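PDB 6BZN: halogenase PltM from Pseudomonas fluorescens, which halogenates phenolic substrates with an unusual tolerance for different substrates and halides, as a flavin-dependent enzyme that binds FAD. Local coordinates for residues Q23-G32 / L47-H57; L37-S45 / R80-Y88. All blocks are in the same frame, centred on the assembly; numbering follows the deposited sequence.

Interaction 1 (Q23-G32 / L47-H57); sequences QYDVIIIGSG and LNVLILDSAQH. With CA (calcium ion), chain E.
Ile28 and Leu50 meet through the backbone in the middle of two parallel strands, 26-29 and 49-52, whose axes run 4.7 Å apart. Leu50 N gives to Val26 O, Ile28 N to Leu50 O, Leu52 N to Ile28 O and Gly30 N to Leu52 O, the last nearly straight at 178°. Val26, Ile28, Val49 and Ile51 project from one face of the sheet, where Ile28 CD1 reaches Val49 CG1 at 3.6 Å; Ile27 and Leu52 pack on the other. There Leu50 CB also sits over the centre of the Tyr24 ring, a CH-pi contact 3.7 Å from the centroid, while the Tyr24 hydroxyl is held by Glu157 and Arg159.

The N-terminal end is more open to solvent, with fewer side chains packed together. Asp25 chelates a calcium ion through both carboxylate oxygens, 2.6 Å for OD1 and 2.3 Å for OD2, and a water adds a further ligand. Asp25 OD2 also uses its anti lone pair to accept from Asn48 N, which ties the metal ligand to the residues leading into strand 49-52.

At the C-terminal end the polar groups are buried. Asp53 OD2 takes Ser31 OG at 2.6 Å near the carboxylate plane and Ser31 N from above it, and it also pairs with Arg59. Asp53 CG lies anti to the backbone N (chi1 -158°), which swings the carboxylate to the glycine-rich turn. His57 NE2 donates to Ser31 O at 2.9 Å, which lies near its ring plane, and also to Ser31 OG. Since Asp53 and Arg59 are FAD-binding residues, these bonds probably preorganise the dinucleotide site and help stabilise Asp53 as an anion.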
loop_
_atom_site.group_PDB
_atom_site.type_symbol
_atom_site.label_atom_id
_atom_site.label_comp_id
_atom_site.label_asym_id
_atom_site.label_seq_id
_atom_site.Cartn_x
_atom_site.Cartn_y
_atom_site.Cartn_z
ATOM N N GLN A 23 10.758 -32.118 -0.761
ATOM C CA GLN A 23 12.007 -31.536 -0.262
ATOM C C GLN A 23 11.838 -30.251 0.563
ATOM O O GLN A 23 12.720 -29.961 1.349
ATOM C CB GLN A 23 13.141 -31.411 -1.301
ATOM C CG GLN A 23 12.867 -31.006 -2.749
ATOM C CD GLN A 23 14.146 -31.157 -3.574
ATOM O OE1 GLN A 23 14.114 -31.534 -4.751
ATOM N NE2 GLN A 23 15.290 -30.897 -2.942
ATOM N N TYR A 24 10.725 -29.518 0.426
ATOM C CA TYR A 24 10.469 -28.334 1.267
ATOM C C TYR A 24 9.099 -28.395 1.942
ATOM O O TYR A 24 8.243 -29.189 1.557
ATOM C CB TYR A 24 10.603 -27.035 0.453
ATOM C CG TYR A 24 11.949 -26.901 -0.194
ATOM C CD1 TYR A 24 13.013 -26.293 0.473
ATOM C CD2 TYR A 24 12.177 -27.436 -1.458
ATOM C CE1 TYR A 24 14.265 -26.202 -0.112
ATOM C CE2 TYR A 24 13.421 -27.357 -2.052
ATOM C CZ TYR A 24 14.457 -26.732 -1.387
ATOM O OH TYR A 24 15.686 -26.659 -2.003
ATOM N N ASP A 25 8.907 -27.572 2.968
ATOM C CA ASP A 25 7.568 -27.370 3.538
ATOM C C ASP A 25 6.770 -26.410 2.668
ATOM O O ASP A 25 5.635 -26.697 2.307
ATOM C CB ASP A 25 7.642 -26.838 4.966
ATOM C CG ASP A 25 8.218 -27.858 5.928
ATOM O OD1 ASP A 25 7.538 -28.869 6.180
ATOM O OD2 ASP A 25 9.357 -27.653 6.389
ATOM N N VAL A 26 7.386 -25.276 2.325
ATOM C CA VAL A 26 6.734 -24.216 1.565
ATOM C C VAL A 26 7.637 -23.687 0.444
ATOM O O VAL A 26 8.830 -23.449 0.651
ATOM C CB VAL A 26 6.325 -23.037 2.481
ATOM C CG1 VAL A 26 5.529 -21.990 1.710
ATOM C CG2 VAL A 26 5.518 -23.531 3.669
ATOM N N ILE A 27 7.053 -23.512 -0.736
ATOM C CA ILE A 27 7.662 -22.762 -1.826
ATOM C C ILE A 27 6.983 -21.397 -1.885
ATOM O O ILE A 27 5.746 -21.287 -1.777
ATOM C CB ILE A 27 7.559 -23.515 -3.165
ATOM C CG1 ILE A 27 8.514 -24.710 -3.143
ATOM C CG2 ILE A 27 7.921 -22.619 -4.342
ATOM C CD1 ILE A 27 8.211 -25.778 -4.172
ATOM N N ILE A 28 7.797 -20.355 -2.030
ATOM C CA ILE A 28 7.321 -18.981 -2.136
ATOM C C ILE A 28 7.779 -18.435 -3.483
ATOM O O ILE A 28 8.969 -18.452 -3.769
ATOM C CB ILE A 28 7.877 -18.097 -1.010
ATOM C CG1 ILE A 28 7.395 -18.613 0.350
ATOM C CG2 ILE A 28 7.408 -16.650 -1.165
ATOM C CD1 ILE A 28 8.062 -17.957 1.531
ATOM N N ILE A 29 6.838 -17.981 -4.306
ATOM C CA ILE A 29 7.158 -17.331 -5.572
ATOM C C ILE A 29 7.264 -15.826 -5.314
ATOM O O ILE A 29 6.300 -15.210 -4.865
ATOM C CB ILE A 29 6.102 -17.593 -6.660
ATOM C CG1 ILE A 29 5.859 -19.098 -6.854
ATOM C CG2 ILE A 29 6.559 -17.011 -7.995
ATOM C CD1 ILE A 29 4.515 -19.370 -7.487
ATOM N N GLY A 30 8.429 -15.246 -5.614
ATOM C CA GLY A 30 8.695 -13.815 -5.438
ATOM C C GLY A 30 9.621 -13.544 -4.260
ATOM O O GLY A 30 9.372 -14.002 -3.143
ATOM N N SER A 31 10.696 -12.801 -4.497
ATOM C CA SER A 31 11.688 -12.542 -3.471
ATOM C C SER A 31 11.706 -11.059 -3.095
ATOM O O SER A 31 12.703 -10.594 -2.534
ATOM C CB SER A 31 13.074 -12.974 -3.959
ATOM O OG SER A 31 13.503 -12.167 -5.056
ATOM N N GLY A 32 10.625 -10.332 -3.406
ATOM C CA GLY A 32 10.427 -8.959 -2.961
ATOM C C GLY A 32 10.053 -8.956 -1.485
ATOM O O GLY A 32 10.044 -9.999 -0.833
ATOM N N LEU A 47 10.212 -24.192 9.536
ATOM C CA LEU A 47 9.906 -24.743 8.214
ATOM C C LEU A 47 11.088 -24.611 7.251
ATOM O O LEU A 47 11.872 -23.673 7.356
ATOM C CB LEU A 47 8.676 -24.065 7.593
ATOM C CG LEU A 47 7.371 -24.074 8.389
ATOM C CD1 LEU A 47 6.195 -23.657 7.516
ATOM C CD2 LEU A 47 7.104 -25.430 9.014
ATOM N N ASN A 48 11.204 -25.569 6.333
ATOM C CA ASN A 48 12.171 -25.541 5.242
ATOM C C ASN A 48 11.491 -24.807 4.086
ATOM O O ASN A 48 10.497 -25.288 3.547
ATOM C CB ASN A 48 12.540 -26.979 4.842
ATOM C CG ASN A 48 13.799 -27.064 3.985
ATOM O OD1 ASN A 48 14.554 -26.096 3.848
ATOM N ND2 ASN A 48 14.038 -28.245 3.415
ATOM N N VAL A 49 12.019 -23.639 3.722
ATOM C CA VAL A 49 11.370 -22.745 2.762
ATOM C C VAL A 49 12.269 -22.549 1.561
ATOM O O VAL A 49 13.483 -22.424 1.727
ATOM C CB VAL A 49 11.098 -21.394 3.441
ATOM C CG1 VAL A 49 10.558 -20.392 2.450
ATOM C CG2 VAL A 49 10.120 -21.594 4.597
ATOM N N LEU A 50 11.667 -22.516 0.372
ATOM C CA LEU A 50 12.359 -22.204 -0.868
ATOM C C LEU A 50 11.671 -21.018 -1.521
ATOM O O LEU A 50 10.464 -21.081 -1.832
ATOM C CB LEU A 50 12.328 -23.381 -1.836
ATOM C CG LEU A 50 12.997 -23.130 -3.197
ATOM C CD1 LEU A 50 14.468 -22.745 -3.024
ATOM C CD2 LEU A 50 12.849 -24.359 -4.083
ATOM N N ILE A 51 12.438 -19.948 -1.720
ATOM C CA ILE A 51 11.968 -18.769 -2.415
ATOM C C ILE A 51 12.483 -18.799 -3.849
ATOM O O ILE A 51 13.693 -18.901 -4.068
ATOM C CB ILE A 51 12.446 -17.485 -1.708
ATOM C CG1 ILE A 51 11.938 -17.460 -0.270
ATOM C CG2 ILE A 51 11.988 -16.244 -2.460
ATOM C CD1 ILE A 51 12.525 -16.343 0.564
ATOM N N LEU A 52 11.570 -18.687 -4.808
ATOM C CA LEU A 52 11.892 -18.704 -6.244
ATOM C C LEU A 52 11.563 -17.372 -6.854
ATOM O O LEU A 52 10.500 -16.850 -6.589
ATOM C CB LEU A 52 11.041 -19.752 -6.949
ATOM C CG LEU A 52 11.235 -21.189 -6.493
ATOM C CD1 LEU A 52 10.251 -22.096 -7.221
ATOM C CD2 LEU A 52 12.678 -21.650 -6.699
ATOM N N ASP A 53 12.453 -16.817 -7.676
ATOM C CA ASP A 53 12.151 -15.574 -8.391
ATOM C C ASP A 53 12.772 -15.601 -9.777
ATOM O O ASP A 53 13.938 -15.990 -9.920
ATOM C CB ASP A 53 12.694 -14.361 -7.622
ATOM C CG ASP A 53 11.981 -13.046 -7.997
ATOM O OD1 ASP A 53 11.492 -12.907 -9.148
ATOM O OD2 ASP A 53 11.904 -12.149 -7.122
ATOM N N SER A 54 12.010 -15.160 -10.775
ATOM C CA SER A 54 12.533 -15.039 -12.141
ATOM C C SER A 54 13.445 -13.827 -12.271
ATOM O O SER A 54 14.309 -13.781 -13.149
ATOM C CB SER A 54 11.408 -14.974 -13.177
ATOM O OG SER A 54 10.572 -13.860 -12.935
ATOM N N ALA A 55 13.251 -12.840 -11.400
ATOM C CA ALA A 55 14.089 -11.648 -11.391
ATOM C C ALA A 55 15.287 -11.874 -10.469
ATOM O O ALA A 55 15.449 -12.954 -9.885
ATOM C CB ALA A 55 13.270 -10.456 -10.926
ATOM N N GLN A 56 16.125 -10.849 -10.349
ATOM C CA GLN A 56 17.199 -10.862 -9.374
ATOM C C GLN A 56 17.392 -9.513 -8.699
ATOM O O GLN A 56 17.017 -8.485 -9.237
ATOM C CB GLN A 56 18.504 -11.362 -9.996
ATOM C CG GLN A 56 19.002 -10.642 -11.230
ATOM C CD GLN A 56 20.021 -11.488 -11.992
ATOM O OE1 GLN A 56 20.798 -12.244 -11.389
ATOM N NE2 GLN A 56 20.003 -11.390 -13.318
ATOM N N HIS A 57 17.952 -9.541 -7.497
ATOM C CA HIS A 57 18.286 -8.319 -6.771
ATOM C C HIS A 57 19.660 -7.849 -7.255
ATOM O O HIS A 57 20.488 -8.682 -7.618
ATOM C CB HIS A 57 18.313 -8.562 -5.264
ATOM C CG HIS A 57 16.970 -8.854 -4.686
ATOM N ND1 HIS A 57 16.139 -7.863 -4.208
ATOM C CD2 HIS A 57 16.289 -10.013 -4.548
ATOM C CE1 HIS A 57 15.016 -8.408 -3.772
ATOM N NE2 HIS A 57 15.081 -9.709 -3.976
HETATM CA CA CA E . 9.683 -29.749 7.327
HETATM O O HOH W 1 9.737 -30.491 5.105
#

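Interaction 2 (L37-S45 / R80-Y88); sequences LTGAVLAKS and RFDIPEIAY
The Phe81 ring is sandwiched: Val41 CB lies over one face, 3.8 Å from the centroid, in a CH-pi contact, and the Arg80 CG methylene covers the opposite face, both offset toward the rim. Val41 CG1 also touches the ring, 3.5 Å from Phe81 CD2. Val41 chi1 of -58° sets CG1 anti to the carbonyl carbon, on the Phe81 side. Ser45 OG approaches the ring obliquely, 3.7 Å from Phe81 CD1, while its hydroxyl bonds back to Val41 O one turn earlier in the helix.

Beyond the ring the contact is aliphatic. Ile83 pushes its CD1 tip against the helix surface, 3.7 Å from Ala40 O, and also touches Ala40 CB and Lys44 CB. Farther along, Leu37 CD2 meets Ile86 CG1 at 3.8 Å as the two side chains lie antiparallel, side by side, and Ile86 CD1 turns toward Val41 CG1.

Lys44 closes the exposed end. Its chain bends at chi2 (67°), drapes CG beside Phe81 O and carries NZ to Asp82, where a salt bridge to OD2 is long at 3.5 Å. A water accepts from Lys44 NZ and donates to Asp82 O, bridging the pair more closely than their direct, weak bonds.

Asp82 has positive phi, and here the chain leaves helix 68-81 before a short, weakly bonded helix at about 84-88. The contact thus packs the corner between these helices against helix 33-44, part of a beta-alpha-beta unit consistent with a Rossmann-type FAD-binding fold, whose helix start carries the FAD-binding residues Ile33 and Ala34.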
loop_
_atom_site.group_PDB
_atom_site.type_symbol
_atom_site.label_atom_id
_atom_site.label_comp_id
_atom_site.label_asym_id
_atom_site.label_seq_id
_atom_site.Cartn_x
_atom_site.Cartn_y
_atom_site.Cartn_z
ATOM N N LEU A 37 9.712 -11.541 3.634
ATOM C CA LEU A 37 9.231 -11.547 5.018
ATOM C C LEU A 37 8.462 -12.820 5.356
ATOM O O LEU A 37 8.618 -13.359 6.458
ATOM C CB LEU A 37 8.380 -10.320 5.320
ATOM C CG LEU A 37 9.128 -8.997 5.250
ATOM C CD1 LEU A 37 8.141 -7.874 5.559
ATOM C CD2 LEU A 37 10.311 -8.945 6.196
ATOM N N THR A 38 7.629 -13.277 4.424
ATOM C CA THR A 38 6.967 -14.570 4.544
ATOM C C THR A 38 7.985 -15.685 4.765
ATOM O O THR A 38 7.833 -16.501 5.686
ATOM C CB THR A 38 6.084 -14.866 3.320
ATOM O OG1 THR A 38 5.157 -13.782 3.141
ATOM C CG2 THR A 38 5.333 -16.164 3.505
ATOM N N GLY A 39 9.041 -15.694 3.961
ATOM C CA GLY A 39 10.055 -16.739 4.070
ATOM C C GLY A 39 10.803 -16.668 5.383
ATOM O O GLY A 39 11.111 -17.700 5.983
ATOM N N ALA A 40 11.085 -15.448 5.840
ATOM C CA ALA A 40 11.806 -15.281 7.077
ATOM C C ALA A 40 11.015 -15.819 8.263
ATOM O O ALA A 40 11.552 -16.572 9.067
ATOM C CB ALA A 40 12.154 -13.831 7.298
ATOM N N VAL A 41 9.745 -15.445 8.370
ATOM C CA VAL A 41 8.943 -15.840 9.534
ATOM C C VAL A 41 8.676 -17.350 9.575
ATOM O O VAL A 41 8.674 -17.946 10.660
ATOM C CB VAL A 41 7.620 -15.030 9.699
ATOM C CG1 VAL A 41 7.899 -13.540 9.809
ATOM C CG2 VAL A 41 6.626 -15.287 8.577
ATOM N N LEU A 42 8.482 -17.956 8.405
ATOM C CA LEU A 42 8.290 -19.398 8.309
ATOM C C LEU A 42 9.594 -20.152 8.596
ATOM O O LEU A 42 9.574 -21.120 9.364
ATOM C CB LEU A 42 7.721 -19.784 6.947
ATOM C CG LEU A 42 6.326 -19.237 6.647
ATOM C CD1 LEU A 42 5.894 -19.682 5.269
ATOM C CD2 LEU A 42 5.271 -19.640 7.649
ATOM N N ALA A 43 10.715 -19.693 8.034
ATOM C CA ALA A 43 12.009 -20.335 8.280
ATOM C C ALA A 43 12.396 -20.228 9.768
ATOM O O ALA A 43 12.830 -21.205 10.389
ATOM C CB ALA A 43 13.096 -19.736 7.407
ATOM N N LYS A 44 12.217 -19.040 10.334
ATOM C CA LYS A 44 12.433 -18.822 11.770
ATOM C C LYS A 44 11.658 -19.820 12.638
ATOM O O LYS A 44 12.184 -20.312 13.652
ATOM C CB LYS A 44 12.051 -17.389 12.132
ATOM C CG LYS A 44 11.956 -17.070 13.620
ATOM C CD LYS A 44 13.303 -17.130 14.308
ATOM C CE LYS A 44 13.108 -17.041 15.816
ATOM N NZ LYS A 44 14.251 -16.347 16.451
ATOM N N SER A 45 10.432 -20.120 12.215
ATOM C CA SER A 45 9.496 -20.963 12.967
ATOM C C SER A 45 9.687 -22.480 12.791
ATOM O O SER A 45 8.908 -23.258 13.358
ATOM C CB SER A 45 8.068 -20.593 12.539
ATOM O OG SER A 45 7.821 -19.218 12.764
ATOM N N ARG A 80 5.625 -10.798 16.743
ATOM C CA ARG A 80 4.936 -12.092 16.635
ATOM C C ARG A 80 5.898 -13.246 16.342
ATOM O O ARG A 80 5.676 -14.353 16.830
ATOM C CB ARG A 80 3.843 -12.027 15.562
ATOM C CG ARG A 80 3.137 -13.329 15.227
ATOM C CD ARG A 80 2.379 -13.854 16.431
ATOM N NE ARG A 80 1.694 -15.100 16.124
ATOM C CZ ARG A 80 2.271 -16.301 16.075
ATOM N NH1 ARG A 80 3.566 -16.450 16.312
ATOM N NH2 ARG A 80 1.522 -17.373 15.801
ATOM N N PHE A 81 6.951 -12.994 15.567
ATOM C CA PHE A 81 7.891 -14.054 15.190
ATOM C C PHE A 81 9.306 -13.873 15.743
ATOM O O PHE A 81 10.196 -14.650 15.394
ATOM C CB PHE A 81 7.885 -14.244 13.659
ATOM C CG PHE A 81 6.555 -14.685 13.132
ATOM C CD1 PHE A 81 6.147 -16.002 13.282
ATOM C CD2 PHE A 81 5.680 -13.783 12.529
ATOM C CE1 PHE A 81 4.900 -16.416 12.829
ATOM C CE2 PHE A 81 4.441 -14.194 12.065
ATOM C CZ PHE A 81 4.044 -15.513 12.218
ATOM N N ASP A 82 9.507 -12.888 16.621
ATOM C CA ASP A 82 10.813 -12.625 17.250
ATOM C C ASP A 82 11.930 -12.448 16.206
ATOM O O ASP A 82 12.965 -13.102 16.273
ATOM C CB ASP A 82 11.171 -13.728 18.279
ATOM C CG ASP A 82 12.515 -13.468 19.003
ATOM O OD1 ASP A 82 12.793 -12.295 19.358
ATOM O OD2 ASP A 82 13.307 -14.440 19.196
ATOM N N ILE A 83 11.694 -11.576 15.229
ATOM C CA ILE A 83 12.726 -11.172 14.303
ATOM C C ILE A 83 12.873 -9.665 14.409
ATOM O O ILE A 83 12.177 -8.925 13.709
ATOM C CB ILE A 83 12.413 -11.596 12.845
ATOM C CG1 ILE A 83 12.108 -13.092 12.788
ATOM C CG2 ILE A 83 13.604 -11.261 11.969
ATOM C CD1 ILE A 83 11.821 -13.662 11.409
ATOM N N PRO A 84 13.780 -9.187 15.278
ATOM C CA PRO A 84 13.958 -7.736 15.436
ATOM C C PRO A 84 14.185 -6.907 14.166
ATOM O O PRO A 84 13.707 -5.769 14.094
ATOM C CB PRO A 84 15.210 -7.632 16.321
ATOM C CG PRO A 84 15.229 -8.883 17.097
ATOM C CD PRO A 84 14.542 -9.945 16.290
ATOM N N GLU A 85 14.925 -7.439 13.186
ATOM C CA GLU A 85 15.270 -6.663 11.987
ATOM C C GLU A 85 14.061 -6.265 11.166
ATOM O O GLU A 85 14.127 -5.287 10.442
ATOM C CB GLU A 85 16.296 -7.384 11.073
ATOM C CG GLU A 85 17.726 -7.335 11.600
ATOM C CD GLU A 85 18.784 -7.732 10.566
ATOM O OE1 GLU A 85 18.485 -8.543 9.660
ATOM O OE2 GLU A 85 19.935 -7.219 10.680
ATOM N N ILE A 86 12.968 -7.012 11.269
ATOM C CA ILE A 86 11.744 -6.638 10.574
ATOM C C ILE A 86 11.235 -5.276 11.093
ATOM O O ILE A 86 10.814 -4.436 10.294
ATOM C CB ILE A 86 10.669 -7.746 10.663
ATOM C CG1 ILE A 86 11.128 -8.984 9.899
ATOM C CG2 ILE A 86 9.346 -7.269 10.074
ATOM C CD1 ILE A 86 10.193 -10.163 10.015
ATOM N N ALA A 87 11.297 -5.040 12.407
ATOM C CA ALA A 87 10.823 -3.771 12.984
ATOM C C ALA A 87 11.659 -2.571 12.527
ATOM O O ALA A 87 11.140 -1.475 12.416
ATOM C CB ALA A 87 10.775 -3.828 14.519
ATOM N N TYR A 88 12.940 -2.779 12.237
ATOM C CA TYR A 88 13.771 -1.709 11.651
ATOM C C TYR A 88 13.131 -1.049 10.435
ATOM O O TYR A 88 13.199 0.176 10.279
ATOM C CB TYR A 88 15.152 -2.219 11.228
ATOM C CG TYR A 88 16.030 -2.709 12.350
ATOM C CD1 TYR A 88 15.724 -2.435 13.686
ATOM C CD2 TYR A 88 17.209 -3.395 12.073
ATOM C CE1 TYR A 88 16.531 -2.880 14.710
ATOM C CE2 TYR A 88 18.034 -3.828 13.098
ATOM C CZ TYR A 88 17.679 -3.564 14.413
ATOM O OH TYR A 88 18.459 -3.961 15.463
HETATM O O HOH W 2 15.409 -14.060 15.062
#

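Both contacts share one beta-alpha-beta unit: interaction 1 pairs its two strands, and interaction 2 packs the helix between them against residues 80-88. Each is mostly buried, yet they are built differently. The strand pair relies on regular backbone hydrogen bonds, with polar clusters at its ends, one binding calcium and the other belonging to the FAD site. The helix contact has no backbone-to-backbone bonds and depends on close-packed aliphatic and aromatic groups, with a weak ionic pair at its exposed end. They touch directly where Ile28 CD1 packs on Gly39 CA at 3.4 Å and Val49 CG2 on Leu42 CB, so helix 33-44 lies between the parallel sheet and residues 80-88.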